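ABC transporter periplasmic-binding protein YtfQ (Mycobacterium smegmatis, PDB 6HB0) probably binds a sugar, most likely L-arabinofuranose, and passes it to an ABC transporter for uptake. Local coordinates at residues A[259-265]-A[290-296]; A[119-125]-A[284-290]; A[147-152]-A[178-182]. All blocks are in the same frame, centred on the assembly; numbering follows the deposited sequence. Where two conformers were deposited one is given.

Contact 1 (A[259-265]-A[290-296]); sequences YIVECNP and TPDEAFD. With ZN (zinc ion), chain F; ZN (zinc ion), chain G.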
loop_
_atom_site.group_PDB
_atom_site.type_symbol
_atom_site.label_atom_id
_atom_site.label_comp_id
_atom_site.label_asym_id
_atom_site.label_seq_id
_atom_site.Cartn_x
_atom_site.Cartn_y
_atom_site.Cartn_z
ATOM N N TYR A 259 13.417 -3.593 10.315
ATOM C CA TYR A 259 13.181 -3.548 8.891
ATOM C C TYR A 259 11.745 -3.096 8.613
ATOM O O TYR A 259 10.788 -3.510 9.319
ATOM C CB TYR A 259 13.435 -4.908 8.282
ATOM C CG TYR A 259 13.649 -4.926 6.783
ATOM C CD1 TYR A 259 14.765 -4.312 6.211
ATOM C CD2 TYR A 259 12.760 -5.565 5.945
ATOM C CE1 TYR A 259 14.961 -4.320 4.831
ATOM C CE2 TYR A 259 12.961 -5.591 4.574
ATOM C CZ TYR A 259 14.084 -4.975 4.050
ATOM O OH TYR A 259 14.233 -5.019 2.716
ATOM N N ILE A 260 11.604 -2.240 7.586
ATOM C CA ILE A 260 10.312 -1.807 7.095
ATOM C C ILE A 260 10.200 -2.058 5.598
ATOM O O ILE A 260 11.161 -1.867 4.845
ATOM C CB ILE A 260 10.100 -0.342 7.420
ATOM C CG1 ILE A 260 9.845 -0.159 8.898
ATOM C CG2 ILE A 260 8.900 0.223 6.641
ATOM C CD1 ILE A 260 9.884 1.305 9.295
ATOM N N VAL A 261 9.036 -2.528 5.164
ATOM C CA VAL A 261 8.718 -2.680 3.761
ATOM C C VAL A 261 7.454 -1.909 3.444
ATOM O O VAL A 261 6.592 -1.731 4.326
ATOM C CB VAL A 261 8.524 -4.163 3.333
ATOM C CG1 VAL A 261 9.814 -4.927 3.539
ATOM C CG2 VAL A 261 7.425 -4.808 4.103
ATOM N N GLU A 262 7.302 -1.491 2.196
ATOM C CA GLU A 262 6.048 -0.890 1.731
ATOM C C GLU A 262 5.949 -1.090 0.274
ATOM O O GLU A 262 6.954 -0.985 -0.419
ATOM C CB GLU A 262 5.992 0.596 2.041
ATOM C CG GLU A 262 4.660 1.215 1.642
ATOM C CD GLU A 262 4.546 2.699 1.908
ATOM O OE1 GLU A 262 4.939 3.107 3.009
ATOM O OE2 GLU A 262 4.010 3.457 1.034
ATOM N N CYS A 263 4.751 -1.417 -0.212
ATOM C CA CYS A 263 4.428 -1.373 -1.612
ATOM C C CYS A 263 3.632 -0.071 -1.767
ATOM O O CYS A 263 2.583 0.104 -1.142
ATOM C CB CYS A 263 3.572 -2.547 -2.050
ATOM S SG CYS A 263 3.245 -2.572 -3.828
ATOM N N ASN A 264 4.117 0.834 -2.587
ATOM C CA ASN A 264 3.452 2.121 -2.753
ATOM C C ASN A 264 2.084 2.020 -3.455
ATOM O O ASN A 264 1.815 1.152 -4.256
ATOM C CB ASN A 264 4.279 3.083 -3.608
ATOM C CG ASN A 264 5.522 3.589 -2.951
ATOM O OD1 ASN A 264 6.420 4.012 -3.658
ATOM N ND2 ASN A 264 5.580 3.611 -1.643
ATOM N N PRO A 265 1.210 2.976 -3.143
ATOM C CA PRO A 265 0.109 3.192 -4.071
ATOM C C PRO A 265 0.605 3.816 -5.368
ATOM O O PRO A 265 1.809 4.151 -5.546
ATOM C CB PRO A 265 -0.780 4.179 -3.327
ATOM C CG PRO A 265 0.189 4.993 -2.560
ATOM C CD PRO A 265 1.301 4.034 -2.143
ATOM N N THR A 290 3.330 -0.802 -8.933
ATOM C CA THR A 290 3.724 0.404 -8.250
ATOM C C THR A 290 5.150 0.204 -7.743
ATOM O O THR A 290 5.599 -0.913 -7.600
ATOM C CB THR A 290 2.793 0.717 -7.084
ATOM O OG1 THR A 290 2.707 -0.415 -6.217
ATOM C CG2 THR A 290 1.406 1.071 -7.598
ATOM N N PRO A 291 5.858 1.293 -7.437
ATOM C CA PRO A 291 7.138 1.148 -6.781
ATOM C C PRO A 291 7.098 0.670 -5.332
ATOM O O PRO A 291 6.077 0.772 -4.653
ATOM C CB PRO A 291 7.731 2.583 -6.833
ATOM C CG PRO A 291 6.705 3.446 -7.409
ATOM C CD PRO A 291 5.446 2.699 -7.593
ATOM N N ASP A 292 8.250 0.213 -4.857
ATOM C CA ASP A 292 8.440 -0.264 -3.520
ATOM C C ASP A 292 9.418 0.550 -2.727
ATOM O O ASP A 292 10.271 1.243 -3.286
ATOM C CB ASP A 292 8.954 -1.712 -3.606
ATOM C CG ASP A 292 7.921 -2.676 -4.162
ATOM O OD1 ASP A 292 6.703 -2.417 -3.984
ATOM O OD2 ASP A 292 8.327 -3.714 -4.734
ATOM N N GLU A 293 9.315 0.443 -1.404
ATOM C CA GLU A 293 10.269 0.989 -0.464
ATOM C C GLU A 293 10.664 -0.099 0.511
ATOM O O GLU A 293 9.861 -1.024 0.816
ATOM C CB GLU A 293 9.694 2.155 0.328
ATOM C CG GLU A 293 9.265 3.321 -0.552
ATOM C CD GLU A 293 8.648 4.498 0.205
ATOM O OE1 GLU A 293 9.220 4.930 1.214
ATOM O OE2 GLU A 293 7.643 5.051 -0.276
ATOM N N ALA A 294 11.884 -0.011 1.030
ATOM C CA ALA A 294 12.356 -0.916 2.098
ATOM C C ALA A 294 13.482 -0.195 2.821
ATOM O O ALA A 294 14.276 0.455 2.182
ATOM C CB ALA A 294 12.866 -2.193 1.539
ATOM N N PHE A 295 13.537 -0.295 4.137
ATOM C CA PHE A 295 14.608 0.321 4.888
ATOM C C PHE A 295 15.053 -0.574 6.012
ATOM O O PHE A 295 14.227 -1.134 6.739
ATOM C CB PHE A 295 14.097 1.610 5.514
ATOM C CG PHE A 295 13.658 2.615 4.508
ATOM C CD1 PHE A 295 14.597 3.429 3.893
ATOM C CD2 PHE A 295 12.314 2.718 4.127
ATOM C CE1 PHE A 295 14.211 4.356 2.948
ATOM C CE2 PHE A 295 11.927 3.646 3.181
ATOM C CZ PHE A 295 12.879 4.475 2.595
ATOM N N ASP A 296 16.354 -0.721 6.151
ATOM C CA ASP A 296 16.939 -1.138 7.416
ATOM C C ASP A 296 17.305 0.112 8.210
ATOM O O ASP A 296 16.989 1.232 7.779
ATOM C CB ASP A 296 18.127 -2.096 7.183
ATOM C CG ASP A 296 19.250 -1.478 6.349
ATOM O OD1 ASP A 296 19.293 -0.240 6.121
ATOM O OD2 ASP A 296 20.106 -2.294 5.952
HETATM ZN ZN ZN F . 5.188 -3.429 -4.606
HETATM ZN ZN ZN G . 21.343 -1.966 4.350
HETATM O O HOH W 1 5.172 -3.296 -6.624
HETATM O O HOH W 2 22.750 -1.655 6.337
#
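Ile260 and Phe295 form a hydrogen-bonded antiparallel pair, and Glu262 and Glu293 form the next. Each pair has two backbone bonds; Ile260 N reaches Phe295 O at 3.0 Å, in the carbonyl plane. Beyond the strands, Asn264 N donates to Pro291 O, 2.8 Å away, and Thr290 OG1 donates to Asn264 O at 2.7 Å.

The second group is polar and lies on the face that carries Glu262 and Glu293. Their side chains run side by side, with their OE2 atoms 4.2 Å apart. The Asn264 amide lies near both: ND2 donates to Glu293 OE2 at 2.9 Å, on the anti side of the carboxylate, and to Glu262 OE2 from above its plane. Both acceptors lie close to the amide plane. This N-H pair probably eases the repulsion between the acids. Glu262 OE1 accepts a hydrogen bond from Ala244 N.

The zinc of Cys263 lies on the other face. Cys263 SG stands anti to its backbone N (chi1 -176°) and binds the ion at 2.3 Å. The paired Asp292 binds it through OD1 at 1.9 Å. A water and Glu128 complete the site. Near the far end, Tyr259 OH meets the Ala294 methyl at 3.4 Å, and the ring runs obliquely beside Phe295 O. Asp296 OD2 binds a second zinc ion.

Strands 259-263 and 292-295 form the antiparallel end of the mixed sheet in one lobe of the periplasmic binding protein fold. Helix 126-140 covers the Val261 and Ala294 face and stacks Trp136 on Tyr259. Helices 246-253 and 297-319 pack against Phe295 on the other face.

Contact 2 (A[119-125]-A[284-290]); sequences KTFIGAD and VPERVVT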
loop_
_atom_site.group_PDB
_atom_site.type_symbol
_atom_site.label_atom_id
_atom_site.label_comp_id
_atom_site.label_asym_id
_atom_site.label_seq_id
_atom_site.Cartn_x
_atom_site.Cartn_y
_atom_site.Cartn_z
ATOM N N LYS A 119 -8.513 -1.016 -19.422
ATOM C CA LYS A 119 -7.219 -1.184 -20.087
ATOM C C LYS A 119 -6.176 -1.670 -19.111
ATOM O O LYS A 119 -5.383 -2.512 -19.424
ATOM C CB LYS A 119 -6.759 0.165 -20.644
ATOM C CG LYS A 119 -7.577 0.698 -21.800
ATOM C CD LYS A 119 -7.840 -0.327 -22.883
ATOM C CE LYS A 119 -8.276 0.354 -24.159
ATOM N NZ LYS A 119 -8.774 -0.618 -25.155
ATOM N N THR A 120 -6.175 -1.118 -17.913
ATOM C CA THR A 120 -5.159 -1.464 -16.950
ATOM C C THR A 120 -5.567 -1.133 -15.547
ATOM O O THR A 120 -6.463 -0.310 -15.315
ATOM C CB THR A 120 -3.733 -0.849 -17.288
ATOM O OG1 THR A 120 -2.749 -1.565 -16.542
ATOM C CG2 THR A 120 -3.605 0.602 -16.961
ATOM N N PHE A 121 -4.935 -1.843 -14.629
ATOM C CA PHE A 121 -5.104 -1.670 -13.210
ATOM C C PHE A 121 -3.743 -1.303 -12.635
ATOM O O PHE A 121 -2.760 -1.976 -12.927
ATOM C CB PHE A 121 -5.565 -2.987 -12.545
ATOM C CG PHE A 121 -5.444 -2.955 -11.061
ATOM C CD1 PHE A 121 -6.187 -2.043 -10.324
ATOM C CD2 PHE A 121 -4.547 -3.750 -10.413
ATOM C CE1 PHE A 121 -6.057 -1.965 -8.960
ATOM C CE2 PHE A 121 -4.419 -3.689 -9.017
ATOM C CZ PHE A 121 -5.193 -2.784 -8.289
ATOM N N ILE A 122 -3.710 -0.281 -11.819
ATOM C CA ILE A 122 -2.542 0.167 -11.097
ATOM C C ILE A 122 -2.834 0.192 -9.609
ATOM O O ILE A 122 -3.663 0.994 -9.151
ATOM C CB ILE A 122 -2.140 1.625 -11.464
ATOM C CG1 ILE A 122 -2.192 1.887 -12.954
ATOM C CG2 ILE A 122 -0.733 1.876 -10.967
ATOM C CD1 ILE A 122 -2.217 3.369 -13.235
ATOM N N GLY A 123 -2.160 -0.643 -8.830
ATOM C CA GLY A 123 -2.349 -0.604 -7.365
ATOM C C GLY A 123 -1.302 -1.384 -6.602
ATOM O O GLY A 123 -0.536 -2.097 -7.215
ATOM N N ALA A 124 -1.314 -1.255 -5.274
ATOM C CA ALA A 124 -0.326 -1.896 -4.435
ATOM C C ALA A 124 -0.607 -3.381 -4.329
ATOM O O ALA A 124 -1.743 -3.808 -4.503
ATOM C CB ALA A 124 -0.303 -1.283 -3.051
ATOM N N ASP A 125 0.456 -4.140 -4.068
ATOM C CA ASP A 125 0.398 -5.565 -3.855
ATOM C C ASP A 125 0.664 -5.957 -2.381
ATOM O O ASP A 125 1.825 -6.032 -1.927
ATOM C CB ASP A 125 1.467 -6.185 -4.717
ATOM C CG ASP A 125 1.349 -7.720 -4.824
ATOM O OD1 ASP A 125 0.685 -8.370 -3.988
ATOM O OD2 ASP A 125 1.970 -8.262 -5.753
ATOM N N VAL A 284 -1.541 -1.448 -23.793
ATOM C CA VAL A 284 -0.837 -1.414 -22.507
ATOM C C VAL A 284 -1.075 -2.715 -21.764
ATOM O O VAL A 284 -2.072 -3.396 -22.029
ATOM C CB VAL A 284 -1.300 -0.211 -21.654
ATOM C CG1 VAL A 284 -1.042 1.081 -22.401
ATOM C CG2 VAL A 284 -2.783 -0.294 -21.347
ATOM N N PRO A 285 -0.177 -3.062 -20.838
ATOM C CA PRO A 285 -0.383 -4.241 -20.002
ATOM C C PRO A 285 -1.570 -4.054 -19.067
ATOM O O PRO A 285 -1.864 -2.909 -18.668
ATOM C CB PRO A 285 0.912 -4.352 -19.172
ATOM C CG PRO A 285 1.643 -3.073 -19.361
ATOM C CD PRO A 285 1.014 -2.290 -20.445
ATOM N N GLU A 286 -2.227 -5.168 -18.738
ATOM C CA GLU A 286 -3.443 -5.157 -17.934
ATOM C C GLU A 286 -3.168 -4.793 -16.487
ATOM O O GLU A 286 -4.075 -4.380 -15.777
ATOM C CB GLU A 286 -4.196 -6.488 -18.051
ATOM C CG GLU A 286 -5.030 -6.551 -19.331
ATOM C CD GLU A 286 -5.577 -7.943 -19.666
ATOM O OE1 GLU A 286 -4.968 -8.946 -19.228
ATOM O OE2 GLU A 286 -6.607 -8.028 -20.390
ATOM N N ARG A 287 -1.916 -4.883 -16.080
ATOM C CA ARG A 287 -1.495 -4.464 -14.758
ATOM C C ARG A 287 -0.191 -3.670 -14.872
ATOM O O ARG A 287 0.666 -4.008 -15.684
ATOM C CB ARG A 287 -1.280 -5.691 -13.876
ATOM C CG ARG A 287 -0.915 -5.330 -12.470
ATOM C CD ARG A 287 -1.033 -6.473 -11.496
ATOM N NE ARG A 287 -0.228 -6.089 -10.327
ATOM C CZ ARG A 287 0.696 -6.846 -9.709
ATOM N NH1 ARG A 287 0.904 -8.104 -10.083
ATOM N NH2 ARG A 287 1.384 -6.342 -8.670
ATOM N N VAL A 288 -0.065 -2.578 -14.108
ATOM C CA VAL A 288 1.170 -1.829 -14.026
ATOM C C VAL A 288 1.499 -1.795 -12.553
ATOM O O VAL A 288 0.620 -1.503 -11.745
ATOM C CB VAL A 288 1.008 -0.398 -14.595
ATOM C CG1 VAL A 288 2.187 0.489 -14.256
ATOM C CG2 VAL A 288 0.855 -0.464 -16.102
ATOM N N VAL A 289 2.745 -2.115 -12.216
ATOM C CA VAL A 289 3.158 -2.240 -10.832
ATOM C C VAL A 289 3.542 -0.936 -10.226
ATOM O O VAL A 289 3.986 -0.053 -10.908
ATOM C CB VAL A 289 4.432 -3.114 -10.665
ATOM C CG1 VAL A 289 4.110 -4.510 -11.115
ATOM C CG2 VAL A 289 5.649 -2.524 -11.407
ATOM N N THR A 290 3.330 -0.802 -8.933
ATOM C CA THR A 290 3.724 0.404 -8.250
ATOM C C THR A 290 5.150 0.204 -7.743
ATOM O O THR A 290 5.599 -0.913 -7.600
ATOM C CB THR A 290 2.793 0.717 -7.084
ATOM O OG1 THR A 290 2.707 -0.415 -6.217
ATOM C CG2 THR A 290 1.406 1.071 -7.598
HETATM O O HOH W 3 2.155 -3.081 -7.437
#
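Thr120 turns OG1 opposite its backbone N (chi1 -162°), where it meets the carbonyl of Pro285. Arg287 leaves the backbone in the same sense (chi1 -177°) and stays extended from CG to NE, which carries its guanidinium along to Asp125. The Thr120 hydroxyl donates to Pro285 O at 2.7 Å. Arg287 NH2 stands 3.5 Å from Asp125 OD2, a long salt bridge. The guanidinium and carboxylate planes are 80° apart, and the two side chains cross at about a right angle, so the groups do not pair flat. Asp125 OD1 is used elsewhere: it caps the start of helix 126-140 at Glu128 N.

The backbones run parallel. Phe121 N donates to Glu286 O at 2.9 Å, and Val288 N donates to Phe121 O at 3.0 Å. Residues 120-122 and 287-288 are neighbouring strands of the six-stranded parallel sheet in one lobe of the periplasmic binding protein fold. The short, weakly bonded strand 287-288 is the sheet edge within the chain, and the next residues lead toward strand 292-295 of the other sheet.

Apolar groups flank these bonds. Ile122 CG1 lies 4.3 Å from Val288 CB, and Ile122 also packs on Leu274 of helix 269-279. At the other end, Val284 CG2 rests 4.1 Å from Lys119 CB.

Gly123 meets both polar and apolar groups. The Thr290 methyl CG2 lies 3.7 Å from Gly123 O. A water links the two segments, donating to Gly123 O and accepting from Thr290 N. Gly123 N lies over one face of the Phe121 ring, offset toward the rim.

Contact 3 (A[147-152]-A[178-182]); sequences PVNIVQ and NLKIV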
loop_
_atom_site.group_PDB
_atom_site.type_symbol
_atom_site.label_atom_id
_atom_site.label_comp_id
_atom_site.label_asym_id
_atom_site.label_seq_id
_atom_site.Cartn_x
_atom_site.Cartn_y
_atom_site.Cartn_z
ATOM N N PRO A 147 15.759 -22.540 17.141
ATOM C CA PRO A 147 14.521 -22.241 16.438
ATOM C C PRO A 147 14.256 -20.728 16.383
ATOM O O PRO A 147 14.673 -19.978 17.302
ATOM C CB PRO A 147 13.457 -22.950 17.288
ATOM C CG PRO A 147 14.191 -23.988 18.056
ATOM C CD PRO A 147 15.522 -23.373 18.339
ATOM N N VAL A 148 13.594 -20.268 15.315
ATOM C CA VAL A 148 13.251 -18.838 15.218
ATOM C C VAL A 148 11.745 -18.653 15.407
ATOM O O VAL A 148 10.947 -19.027 14.554
ATOM C CB VAL A 148 13.764 -18.220 13.929
ATOM C CG1 VAL A 148 13.412 -16.733 13.862
ATOM C CG2 VAL A 148 15.286 -18.379 13.870
ATOM N N ASN A 149 11.384 -18.124 16.573
ATOM C CA ASN A 149 9.984 -17.972 16.918
ATOM C C ASN A 149 9.483 -16.584 16.529
ATOM O O ASN A 149 9.969 -15.571 17.032
ATOM C CB ASN A 149 9.783 -18.241 18.392
ATOM C CG ASN A 149 9.960 -19.735 18.747
ATOM O OD1 ASN A 149 9.952 -20.598 17.912
ATOM N ND2 ASN A 149 10.066 -20.001 19.994
ATOM N N ILE A 150 8.530 -16.578 15.622
ATOM C CA ILE A 150 7.969 -15.353 15.076
ATOM C C ILE A 150 6.587 -15.185 15.686
ATOM O O ILE A 150 5.831 -16.146 15.752
ATOM C CB ILE A 150 7.805 -15.461 13.557
ATOM C CG1 ILE A 150 9.161 -15.696 12.889
ATOM C CG2 ILE A 150 7.168 -14.182 12.993
ATOM C CD1 ILE A 150 9.032 -16.147 11.441
ATOM N N VAL A 151 6.275 -13.981 16.153
ATOM C CA VAL A 151 4.892 -13.664 16.444
ATOM C C VAL A 151 4.397 -12.630 15.448
ATOM O O VAL A 151 5.159 -11.794 14.996
ATOM C CB VAL A 151 4.686 -13.232 17.880
ATOM C CG1 VAL A 151 5.163 -14.353 18.823
ATOM C CG2 VAL A 151 5.296 -11.870 18.193
ATOM N N GLN A 152 3.122 -12.716 15.092
ATOM C CA GLN A 152 2.553 -11.868 14.079
ATOM C C GLN A 152 1.391 -11.057 14.592
ATOM O O GLN A 152 0.412 -11.589 15.138
ATOM C CB GLN A 152 2.131 -12.719 12.883
ATOM C CG GLN A 152 1.488 -11.922 11.749
ATOM C CD GLN A 152 1.385 -12.661 10.407
ATOM O OE1 GLN A 152 1.049 -12.049 9.385
ATOM N NE2 GLN A 152 1.607 -13.964 10.417
ATOM N N ASN A 178 12.956 -23.723 9.975
ATOM C CA ASN A 178 13.333 -23.267 11.308
ATOM C C ASN A 178 12.576 -21.994 11.718
ATOM O O ASN A 178 12.562 -21.650 12.892
ATOM C CB ASN A 178 14.839 -23.016 11.411
ATOM C CG ASN A 178 15.667 -24.304 11.349
ATOM O OD1 ASN A 178 15.181 -25.402 11.647
ATOM N ND2 ASN A 178 16.933 -24.164 10.962
ATOM N N LEU A 179 11.972 -21.296 10.754
ATOM C CA LEU A 179 11.175 -20.115 11.039
ATOM C C LEU A 179 9.777 -20.576 11.320
ATOM O O LEU A 179 9.126 -21.166 10.466
ATOM C CB LEU A 179 11.147 -19.166 9.846
ATOM C CG LEU A 179 12.479 -18.728 9.241
ATOM C CD1 LEU A 179 12.222 -17.517 8.365
ATOM C CD2 LEU A 179 13.503 -18.418 10.289
ATOM N N LYS A 180 9.299 -20.295 12.506
ATOM C CA LYS A 180 7.954 -20.725 12.852
ATOM C C LYS A 180 7.144 -19.591 13.439
ATOM O O LYS A 180 7.574 -18.906 14.353
ATOM C CB LYS A 180 8.029 -21.879 13.847
ATOM C CG LYS A 180 7.893 -23.215 13.137
ATOM C CD LYS A 180 8.601 -24.347 13.848
ATOM C CE LYS A 180 8.200 -25.663 13.190
ATOM N NZ LYS A 180 8.934 -26.778 13.833
ATOM N N ILE A 181 5.950 -19.417 12.923
ATOM C CA ILE A 181 5.043 -18.507 13.548
ATOM C C ILE A 181 4.389 -19.191 14.767
ATOM O O ILE A 181 3.586 -20.085 14.592
ATOM C CB ILE A 181 3.992 -18.055 12.568
ATOM C CG1 ILE A 181 4.675 -17.301 11.403
ATOM C CG2 ILE A 181 2.960 -17.178 13.304
ATOM C CD1 ILE A 181 3.756 -17.128 10.217
ATOM N N VAL A 182 4.723 -18.734 15.963
ATOM C CA VAL A 182 4.247 -19.400 17.190
ATOM C C VAL A 182 3.013 -18.716 17.765
ATOM O O VAL A 182 2.371 -19.244 18.650
ATOM C CB VAL A 182 5.365 -19.555 18.261
ATOM C CG1 VAL A 182 6.457 -20.493 17.752
ATOM C CG2 VAL A 182 5.930 -18.214 18.700
#
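A beta-alpha-beta unit made of strand 148-154, helix 160-173 and strand 179-186 brings these two segments together. Val148 pairs with Leu179, Asn149 with Lys180 and Ile150 with Ile181. The two strands run in the same direction, with a strong twist of 42° between the short segments.

Four backbone bonds alternate between the strands. Val148 N donates to Asn178 O, and Lys180 N to Val148 O at 2.9 Å. Ile150 N then donates to Lys180 O at 2.8 Å, and Val182 N to Ile150 O. Two of them, at the carbonyls of Val148 and Ile150, are nearly axial to the C=O bond.

The side chains of Val148, Leu179, Ile150 and Ile181 share one face. Val148 and Leu179 lie side by side and point the same way; Leu179 CD2 touches Val148 CB at 3.7 Å. Ile150 slants across Leu179. Its CG1 is anti to the carbonyl carbon (chi1 -60°) and its chain is extended at chi2, which brings CD1 to 4.0 Å from Leu179 CB. Ile181 CD1 rests against the amide NE2 of Gln152 at 3.8 Å. The other end of that amide, OE1, accepts a bond from Gln214.

Asn149 is on the opposite face and crosses Val182 at about a right angle. Its OD1 lies 3.5 Å from Val182 CG1, while ND2 is bonded to Gln207 O. Val151 CG1 packs on Val182 CG2 at 3.9 Å.

Helices 160-173 and 126-140 cover the Ile150 and Leu179 face; Phe169 and Val137 both touch Ile150. Strand 179-186 is the edge of the sheet and strand 148-154 is next to it. Parallel strands joined through a helix that packs on the sheet are typical of the alpha/beta lobes of periplasmic binding proteins.

How the contacts relate
Contacts 1 and 3 belong to the same mixed sheet, at its two ends: strand 292-295 is one edge and strand 179-186 the other. Their centres are about 23 Å apart and they do not touch. Contact 2 lies in the parallel sheet of the other lobe, with its centre about 17 Å from that of contact 1 and about 34 Å from that of contact 3. Contacts 1 and 2 share Thr290, and strand 292-295 follows strand 287-288 in the chain, after a short link. They also touch directly: Cys263 SG packs 3.2 Å from Asp125 N. The zinc of Cys263, Asp292 and Glu128 thus lies near where the two sheets meet, with the Thr290 side chain about 4 Å from it.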